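Activated BY transcription factor SSRB (Salmonella enterica, PDB 2WNW) is a glycosyl hydrolase family 30 protein that pairs a TIM barrel with a beta-sandwich domain. Local coordinates at residues A[69-74]-A[359-364]; A[78-83]-A[365-370]. All blocks are in the same frame, centred on the assembly; numbering follows the deposited sequence.

Contact 1 (A[69-74]-A[359-364]); sequences AQFLSL and DVLRRN
L361 reaches from the edge strand 360-363 of a small three-stranded sheet toward helix 65-76, one of two helices between the first and second strands of the TIM barrel. The axes of helix 69-74 and strand 360-363 run nearly parallel, 20° apart in direction, at a closest approach of 10.4 Å. Side chains must therefore span the gap, and no hydrogen bond crosses it.

L361 can be followed outward. Its CB lies 4.0 Å from OE1 of Q70. With CG anti to the backbone N (chi1 -158°), the chain carries its two methyls to the helix. CD1 approaches the F71 ring obliquely. CD2 does most of the touching, and it lies 3.4 Å from OE1 of Q70. It also sits against the backbone and CB of F71, with CA of F71 4.0 Å away. Finally, CD2 of L361 meets CD2 of L74 tip to tip at 4.1 Å.

Q70 comes from the opposite direction, extended beyond CG, and lays the aliphatic CG and the amide CD along the same methyl. A single leucine branch is thus met by three helix residues, while I352 and Y354 of the neighbouring strand and M63 also pack on L361. The buried F71 also packs on I352 and on L126 of helix 124-133.

Farther along the strand, R363, which also touches Y368, brings its guanidinium beside L74, whose branch approaches it obliquely, CD1 of L74 standing 4.3 Å from NH1 of R363.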
ATOM      1  N   ALA A  69     -40.396  -6.405  -5.318  1.00 26.11           N
ATOM      2  CA  ALA A  69     -39.836  -6.781  -6.612  1.00 26.51           C
ATOM      3  C   ALA A  69     -38.714  -5.831  -7.028  1.00 25.80           C
ATOM      4  O   ALA A  69     -37.654  -6.271  -7.474  1.00 24.45           O
ATOM      5  CB  ALA A  69     -40.938  -6.789  -7.674  1.00 27.62           C
ATOM      6  N   GLN A  70     -38.957  -4.529  -6.895  1.00 25.33           N
ATOM      7  CA  GLN A  70     -37.953  -3.529  -7.250  1.00 24.82           C
ATOM      8  C   GLN A  70     -36.703  -3.701  -6.386  1.00 23.76           C
ATOM      9  O   GLN A  70     -35.577  -3.679  -6.888  1.00 22.09           O
ATOM     10  CB  GLN A  70     -38.516  -2.115  -7.058  1.00 27.60           C
ATOM     11  CG  GLN A  70     -37.443  -1.028  -7.006  1.00 32.65           C
ATOM     12  CD  GLN A  70     -38.002   0.355  -6.730  1.00 36.10           C
ATOM     13  OE1 GLN A  70     -38.834   0.536  -5.840  1.00 39.26           O
ATOM     14  NE2 GLN A  70     -37.537   1.344  -7.486  1.00 37.93           N
ATOM     15  N   PHE A  71     -36.915  -3.859  -5.081  1.00 21.47           N
ATOM     16  CA  PHE A  71     -35.817  -4.037  -4.135  1.00 21.43           C
ATOM     17  C   PHE A  71     -34.933  -5.223  -4.511  1.00 21.58           C
ATOM     18  O   PHE A  71     -33.713  -5.093  -4.609  1.00 21.73           O
ATOM     19  CB  PHE A  71     -36.365  -4.247  -2.721  1.00 21.61           C
ATOM     20  CG  PHE A  71     -35.311  -4.610  -1.709  1.00 20.83           C
ATOM     21  CD1 PHE A  71     -34.414  -3.653  -1.246  1.00 19.98           C
ATOM     22  CD2 PHE A  71     -35.191  -5.919  -1.250  1.00 20.37           C
ATOM     23  CE1 PHE A  71     -33.408  -3.993  -0.339  1.00 19.86           C
ATOM     24  CE2 PHE A  71     -34.189  -6.272  -0.344  1.00 19.92           C
ATOM     25  CZ  PHE A  71     -33.295  -5.306   0.112  1.00 18.79           C
ATOM     26  N   LEU A  72     -35.551  -6.382  -4.719  1.00 21.18           N
ATOM     27  CA  LEU A  72     -34.801  -7.584  -5.068  1.00 20.42           C
ATOM     28  C   LEU A  72     -34.057  -7.489  -6.397  1.00 21.01           C
ATOM     29  O   LEU A  72     -32.945  -8.000  -6.523  1.00 19.41           O
ATOM     30  CB  LEU A  72     -35.729  -8.804  -5.079  1.00 21.26           C
ATOM     31  CG  LEU A  72     -36.312  -9.205  -3.721  1.00 22.24           C
ATOM     32  CD1 LEU A  72     -37.268 -10.375  -3.905  1.00 23.33           C
ATOM     33  CD2 LEU A  72     -35.185  -9.584  -2.763  1.00 22.72           C
ATOM     34  N   SER A  73     -34.663  -6.845  -7.392  1.00 20.81           N
ATOM     35  CA  SER A  73     -34.012  -6.702  -8.693  1.00 22.55           C
ATOM     36  C   SER A  73     -32.786  -5.797  -8.595  1.00 21.28           C
ATOM     37  O   SER A  73     -31.748  -6.063  -9.200  1.00 21.48           O
ATOM     38  CB  SER A  73     -34.985  -6.109  -9.716  1.00 24.34           C
ATOM     39  OG  SER A  73     -36.102  -6.958  -9.907  1.00 31.47           O
ATOM     40  N   LEU A  74     -32.924  -4.720  -7.831  1.00 21.63           N
ATOM     41  CA  LEU A  74     -31.843  -3.756  -7.648  1.00 21.24           C
ATOM     42  C   LEU A  74     -30.584  -4.398  -7.079  1.00 20.91           C
ATOM     43  O   LEU A  74     -29.470  -4.077  -7.484  1.00 21.41           O
ATOM     44  CB  LEU A  74     -32.305  -2.644  -6.704  1.00 22.54           C
ATOM     45  CG  LEU A  74     -32.594  -1.232  -7.227  1.00 26.58           C
ATOM     46  CD1 LEU A  74     -32.704  -1.197  -8.738  1.00 27.00           C
ATOM     47  CD2 LEU A  74     -33.864  -0.739  -6.563  1.00 26.03           C
ATOM     48  N   ASP A 359     -44.369   4.071   1.385  1.00 34.53           N
ATOM     49  CA  ASP A 359     -43.920   3.000   0.503  1.00 33.54           C
ATOM     50  C   ASP A 359     -42.877   3.534  -0.471  1.00 32.55           C
ATOM     51  O   ASP A 359     -42.970   3.326  -1.680  1.00 32.37           O
ATOM     52  CB  ASP A 359     -45.116   2.406  -0.252  1.00 34.34           C
ATOM     53  CG  ASP A 359     -44.736   1.213  -1.113  1.00 36.03           C
ATOM     54  OD1 ASP A 359     -43.881   0.407  -0.682  1.00 34.96           O
ATOM     55  OD2 ASP A 359     -45.306   1.071  -2.216  1.00 35.39           O
ATOM     56  N   VAL A 360     -41.880   4.223   0.080  1.00 30.98           N
ATOM     57  CA  VAL A 360     -40.802   4.805  -0.712  1.00 30.24           C
ATOM     58  C   VAL A 360     -39.448   4.162  -0.410  1.00 28.79           C
ATOM     59  O   VAL A 360     -39.032   4.068   0.747  1.00 27.08           O
ATOM     60  CB  VAL A 360     -40.688   6.325  -0.461  1.00 30.14           C
ATOM     61  CG1 VAL A 360     -39.488   6.890  -1.210  1.00 31.34           C
ATOM     62  CG2 VAL A 360     -41.965   7.022  -0.909  1.00 31.62           C
ATOM     63  N   LEU A 361     -38.774   3.731  -1.473  1.00 28.18           N
ATOM     64  CA  LEU A 361     -37.462   3.097  -1.398  1.00 28.63           C
ATOM     65  C   LEU A 361     -36.410   4.173  -1.672  1.00 28.26           C
ATOM     66  O   LEU A 361     -36.570   4.978  -2.590  1.00 28.18           O
ATOM     67  CB  LEU A 361     -37.377   1.990  -2.457  1.00 30.47           C
ATOM     68  CG  LEU A 361     -36.365   0.858  -2.299  1.00 31.87           C
ATOM     69  CD1 LEU A 361     -36.635   0.118  -1.006  1.00 32.01           C
ATOM     70  CD2 LEU A 361     -36.478  -0.100  -3.473  1.00 31.89           C
ATOM     71  N   ARG A 362     -35.339   4.186  -0.884  1.00 26.73           N
ATOM     72  CA  ARG A 362     -34.281   5.186  -1.039  1.00 27.43           C
ATOM     73  C   ARG A 362     -32.886   4.565  -1.143  1.00 25.77           C
ATOM     74  O   ARG A 362     -32.512   3.719  -0.328  1.00 24.40           O
ATOM     75  CB  ARG A 362     -34.322   6.147   0.152  1.00 29.54           C
ATOM     76  CG  ARG A 362     -33.109   7.042   0.310  1.00 35.94           C
ATOM     77  CD  ARG A 362     -32.770   7.205   1.787  1.00 39.46           C
ATOM     78  NE  ARG A 362     -33.935   7.598   2.576  1.00 43.27           N
ATOM     79  CZ  ARG A 362     -33.995   7.548   3.904  1.00 44.57           C
ATOM     80  NH1 ARG A 362     -32.953   7.117   4.602  1.00 45.90           N
ATOM     81  NH2 ARG A 362     -35.095   7.931   4.537  1.00 46.75           N
ATOM     82  N   ARG A 363     -32.123   4.992  -2.146  1.00 22.41           N
ATOM     83  CA  ARG A 363     -30.765   4.494  -2.344  1.00 21.53           C
ATOM     84  C   ARG A 363     -29.744   5.549  -1.932  1.00 21.33           C
ATOM     85  O   ARG A 363     -29.689   6.634  -2.518  1.00 21.49           O
ATOM     86  CB  ARG A 363     -30.541   4.116  -3.810  1.00 23.31           C
ATOM     87  CG  ARG A 363     -31.131   2.774  -4.205  1.00 25.13           C
ATOM     88  CD  ARG A 363     -30.974   2.526  -5.688  1.00 26.09           C
ATOM     89  NE  ARG A 363     -31.810   3.431  -6.470  1.00 27.09           N
ATOM     90  CZ  ARG A 363     -31.778   3.517  -7.796  1.00 29.22           C
ATOM     91  NH1 ARG A 363     -30.947   2.751  -8.491  1.00 27.85           N
ATOM     92  NH2 ARG A 363     -32.576   4.370  -8.425  1.00 29.26           N
ATOM     93  N   ASN A 364     -28.939   5.228  -0.925  1.00 18.54           N
ATOM     94  CA  ASN A 364     -27.920   6.152  -0.442  1.00 17.26           C
ATOM     95  C   ASN A 364     -26.671   6.103  -1.316  1.00 15.94           C
ATOM     96  O   ASN A 364     -26.528   5.210  -2.151  1.00 15.73           O
ATOM     97  CB  ASN A 364     -27.571   5.822   1.012  1.00 17.86           C
ATOM     98  CG  ASN A 364     -28.718   6.121   1.959  1.00 20.14           C
ATOM     99  OD1 ASN A 364     -29.228   7.240   1.988  1.00 18.71           O
ATOM    100  ND2 ASN A 364     -29.133   5.121   2.736  1.00 18.76           N
TER

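Contact 2 (A[78-83]-A[365-370]); sequences AQEHNY and HSWYGI
The loop that leads from helix 65-76 into the second barrel strand, 85-90, packs here against helix 365-374, which follows the last strand of the TIM barrel after the small three-stranded sheet. The contact is a buried one, and its centrepiece is an offset stack of H81 on W367. The imidazole lies on one face of the indole, with its ring centroid 3.7 Å from that of the six-membered ring of W367 and the two planes only 8° apart. The side chains cross obliquely, although their rings lie nearly parallel.

W367 leaves its helix with CG anti to the backbone N (chi1 -171°), which swings the indole toward the loop. The indole also meets Y75 and L74 of helix 65-76, and H81 touches C374, about two turns beyond W367 along helix 365-374.

At the edge of the indole, near its plane, comes the carboxylate of E80, with OE2 of E80 4.3 Å from CH2 of W367. The polar partner of this carboxylate is R375, to which OE2 forms a salt bridge, and R375 also touches both H81 and W367.

A second part of the contact is Y83 against I370, which meet at about a right angle. Y83, itself stacked on Y75, presents its edge to the isoleucine: CE2 of Y83 lies 4.1 Å from CG2 of I370, and OH of Y83 stands 3.6 Å from that same methyl carbon. The other end of the isoleucine takes part as well, with CD1 of I370 3.7 Å from OH of Y83.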
ATOM      1  N   ALA A  78     -29.009  -9.863 -12.259  1.00 27.58           N
ATOM      2  CA  ALA A  78     -27.719  -9.948 -12.928  1.00 28.33           C
ATOM      3  C   ALA A  78     -27.446  -8.673 -13.722  1.00 29.69           C
ATOM      4  O   ALA A  78     -26.300  -8.377 -14.064  1.00 30.20           O
ATOM      5  CB  ALA A  78     -27.695 -11.156 -13.853  1.00 29.49           C
ATOM      6  N   GLN A  79     -28.505  -7.922 -14.015  1.00 29.58           N
ATOM      7  CA  GLN A  79     -28.378  -6.678 -14.762  1.00 29.58           C
ATOM      8  C   GLN A  79     -28.250  -5.469 -13.841  1.00 27.83           C
ATOM      9  O   GLN A  79     -28.087  -4.341 -14.303  1.00 26.18           O
ATOM     10  CB  GLN A  79     -29.572  -6.492 -15.702  1.00 34.49           C
ATOM     11  CG  GLN A  79     -29.593  -7.486 -16.855  1.00 39.09           C
ATOM     12  CD  GLN A  79     -29.919  -8.898 -16.404  1.00 42.66           C
ATOM     13  OE1 GLN A  79     -29.415  -9.873 -16.964  1.00 45.56           O
ATOM     14  NE2 GLN A  79     -30.779  -9.015 -15.396  1.00 43.71           N
ATOM     15  N   GLU A  80     -28.333  -5.707 -12.535  1.00 24.63           N
ATOM     16  CA  GLU A  80     -28.194  -4.633 -11.560  1.00 23.84           C
ATOM     17  C   GLU A  80     -26.978  -4.919 -10.680  1.00 20.84           C
ATOM     18  O   GLU A  80     -25.908  -5.228 -11.198  1.00 19.65           O
ATOM     19  CB  GLU A  80     -29.464  -4.502 -10.714  1.00 24.51           C
ATOM     20  CG  GLU A  80     -30.663  -3.966 -11.488  1.00 27.65           C
ATOM     21  CD  GLU A  80     -30.527  -2.496 -11.862  1.00 30.57           C
ATOM     22  OE1 GLU A  80     -31.400  -1.994 -12.602  1.00 32.87           O
ATOM     23  OE2 GLU A  80     -29.561  -1.838 -11.419  1.00 28.78           O
ATOM     24  N   HIS A  81     -27.127  -4.840  -9.361  1.00 19.83           N
ATOM     25  CA  HIS A  81     -25.981  -5.078  -8.496  1.00 18.04           C
ATOM     26  C   HIS A  81     -25.432  -6.490  -8.514  1.00 17.62           C
ATOM     27  O   HIS A  81     -24.295  -6.709  -8.117  1.00 15.81           O
ATOM     28  CB  HIS A  81     -26.277  -4.641  -7.062  1.00 19.24           C
ATOM     29  CG  HIS A  81     -25.913  -3.216  -6.795  1.00 20.26           C
ATOM     30  ND1 HIS A  81     -25.577  -2.751  -5.542  1.00 22.57           N
ATOM     31  CD2 HIS A  81     -25.806  -2.155  -7.631  1.00 17.86           C
ATOM     32  CE1 HIS A  81     -25.275  -1.467  -5.618  1.00 19.20           C
ATOM     33  NE2 HIS A  81     -25.406  -1.080  -6.873  1.00 21.32           N
ATOM     34  N   ASN A  82     -26.236  -7.446  -8.971  1.00 17.82           N
ATOM     35  CA  ASN A  82     -25.782  -8.828  -9.080  1.00 19.25           C
ATOM     36  C   ASN A  82     -25.044  -9.348  -7.843  1.00 18.49           C
ATOM     37  O   ASN A  82     -23.981  -9.952  -7.963  1.00 19.77           O
ATOM     38  CB  ASN A  82     -24.871  -8.951 -10.312  1.00 21.64           C
ATOM     39  CG  ASN A  82     -24.434 -10.375 -10.581  1.00 24.15           C
ATOM     40  OD1 ASN A  82     -25.264 -11.273 -10.712  1.00 25.72           O
ATOM     41  ND2 ASN A  82     -23.122 -10.590 -10.672  1.00 25.67           N
ATOM     42  N   TYR A  83     -25.601  -9.115  -6.657  1.00 19.33           N
ATOM     43  CA  TYR A  83     -24.962  -9.583  -5.432  1.00 18.74           C
ATOM     44  C   TYR A  83     -24.738 -11.088  -5.497  1.00 20.08           C
ATOM     45  O   TYR A  83     -25.650 -11.847  -5.827  1.00 19.86           O
ATOM     46  CB  TYR A  83     -25.810  -9.222  -4.205  1.00 18.28           C
ATOM     47  CG  TYR A  83     -25.469  -7.879  -3.578  1.00 17.38           C
ATOM     48  CD1 TYR A  83     -26.016  -7.507  -2.349  1.00 16.49           C
ATOM     49  CD2 TYR A  83     -24.578  -6.995  -4.194  1.00 17.37           C
ATOM     50  CE1 TYR A  83     -25.682  -6.297  -1.746  1.00 17.87           C
ATOM     51  CE2 TYR A  83     -24.237  -5.775  -3.596  1.00 17.23           C
ATOM     52  CZ  TYR A  83     -24.792  -5.436  -2.370  1.00 18.90           C
ATOM     53  OH  TYR A  83     -24.450  -4.250  -1.758  1.00 16.81           O
ATOM     54  N   HIS A 365     -25.768   7.062  -1.127  1.00 15.67           N
ATOM     55  CA  HIS A 365     -24.538   7.112  -1.915  1.00 15.04           C
ATOM     56  C   HIS A 365     -23.779   5.785  -1.876  1.00 15.64           C
ATOM     57  O   HIS A 365     -23.219   5.351  -2.884  1.00 15.20           O
ATOM     58  CB  HIS A 365     -23.619   8.235  -1.412  1.00 15.23           C
ATOM     59  CG  HIS A 365     -23.992   9.602  -1.906  1.00 17.25           C
ATOM     60  ND1 HIS A 365     -25.299   9.996  -2.098  1.00 17.04           N
ATOM     61  CD2 HIS A 365     -23.227  10.679  -2.207  1.00 18.50           C
ATOM     62  CE1 HIS A 365     -25.323  11.257  -2.494  1.00 17.88           C
ATOM     63  NE2 HIS A 365     -24.080  11.695  -2.568  1.00 17.28           N
ATOM     64  N   SER A 366     -23.756   5.149  -0.711  1.00 14.01           N
ATOM     65  CA  SER A 366     -23.047   3.882  -0.550  1.00 15.56           C
ATOM     66  C   SER A 366     -23.509   2.812  -1.538  1.00 14.29           C
ATOM     67  O   SER A 366     -22.705   2.006  -1.998  1.00 16.12           O
ATOM     68  CB  SER A 366     -23.205   3.371   0.883  1.00 15.88           C
ATOM     69  OG  SER A 366     -24.572   3.183   1.201  1.00 14.44           O
ATOM     70  N   TRP A 367     -24.795   2.803  -1.875  1.00 15.68           N
ATOM     71  CA  TRP A 367     -25.308   1.813  -2.820  1.00 16.11           C
ATOM     72  C   TRP A 367     -24.590   1.965  -4.162  1.00 16.86           C
ATOM     73  O   TRP A 367     -24.182   0.975  -4.766  1.00 15.79           O
ATOM     74  CB  TRP A 367     -26.819   1.984  -3.023  1.00 16.70           C
ATOM     75  CG  TRP A 367     -27.449   0.868  -3.823  1.00 17.98           C
ATOM     76  CD1 TRP A 367     -27.843  -0.354  -3.357  1.00 19.01           C
ATOM     77  CD2 TRP A 367     -27.729   0.870  -5.231  1.00 18.68           C
ATOM     78  NE1 TRP A 367     -28.354  -1.117  -4.387  1.00 19.26           N
ATOM     79  CE2 TRP A 367     -28.294  -0.389  -5.548  1.00 19.86           C
ATOM     80  CE3 TRP A 367     -27.556   1.811  -6.256  1.00 20.15           C
ATOM     81  CZ2 TRP A 367     -28.686  -0.731  -6.850  1.00 19.52           C
ATOM     82  CZ3 TRP A 367     -27.947   1.473  -7.551  1.00 20.66           C
ATOM     83  CH2 TRP A 367     -28.505   0.210  -7.834  1.00 20.76           C
ATOM     84  N   TYR A 368     -24.428   3.203  -4.622  1.00 17.47           N
ATOM     85  CA  TYR A 368     -23.750   3.451  -5.894  1.00 17.87           C
ATOM     86  C   TYR A 368     -22.253   3.185  -5.776  1.00 17.57           C
ATOM     87  O   TYR A 368     -21.627   2.724  -6.727  1.00 17.40           O
ATOM     88  CB  TYR A 368     -23.985   4.887  -6.374  1.00 18.47           C
ATOM     89  CG  TYR A 368     -25.444   5.216  -6.574  1.00 19.60           C
ATOM     90  CD1 TYR A 368     -26.179   5.848  -5.572  1.00 18.34           C
ATOM     91  CD2 TYR A 368     -26.102   4.853  -7.749  1.00 19.31           C
ATOM     92  CE1 TYR A 368     -27.536   6.110  -5.733  1.00 21.00           C
ATOM     93  CE2 TYR A 368     -27.462   5.109  -7.919  1.00 20.72           C
ATOM     94  CZ  TYR A 368     -28.170   5.734  -6.908  1.00 21.02           C
ATOM     95  OH  TYR A 368     -29.517   5.968  -7.062  1.00 21.75           O
ATOM     96  N   GLY A 369     -21.689   3.470  -4.604  1.00 18.17           N
ATOM     97  CA  GLY A 369     -20.273   3.228  -4.387  1.00 16.00           C
ATOM     98  C   GLY A 369     -19.966   1.746  -4.510  1.00 15.45           C
ATOM     99  O   GLY A 369     -19.022   1.352  -5.190  1.00 16.38           O
ATOM    100  N   ILE A 370     -20.761   0.919  -3.841  1.00 15.24           N
ATOM    101  CA  ILE A 370     -20.574  -0.527  -3.905  1.00 15.82           C
ATOM    102  C   ILE A 370     -20.759  -0.960  -5.359  1.00 16.81           C
ATOM    103  O   ILE A 370     -20.061  -1.843  -5.849  1.00 16.58           O
ATOM    104  CB  ILE A 370     -21.611  -1.250  -3.019  1.00 16.09           C
ATOM    105  CG1 ILE A 370     -21.366  -0.899  -1.548  1.00 15.39           C
ATOM    106  CG2 ILE A 370     -21.535  -2.753  -3.232  1.00 14.95           C
ATOM    107  CD1 ILE A 370     -22.442  -1.417  -0.610  1.00 17.02           C
TER

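Overall arrangement
Contacts 1 and 2 have centres 11 Å apart on the same side of the chain's centre, contact 1 nearer the surface and contact 2 deeper. Along the chain their segments alternate: helix 65-76 and its following loop come first, and nearly three hundred residues later strand 360-363 runs into helix 365-374. Two successive early elements therefore pack on two successive late ones, joining the beginning and end of the barrel region. The contacts touch directly: N of H81 probably hydrogen-bonds to O of L74, and the backbone of S73 packs on CB of E80. Together they illustrate how a closed barrel brings sequence-distant ends side by side.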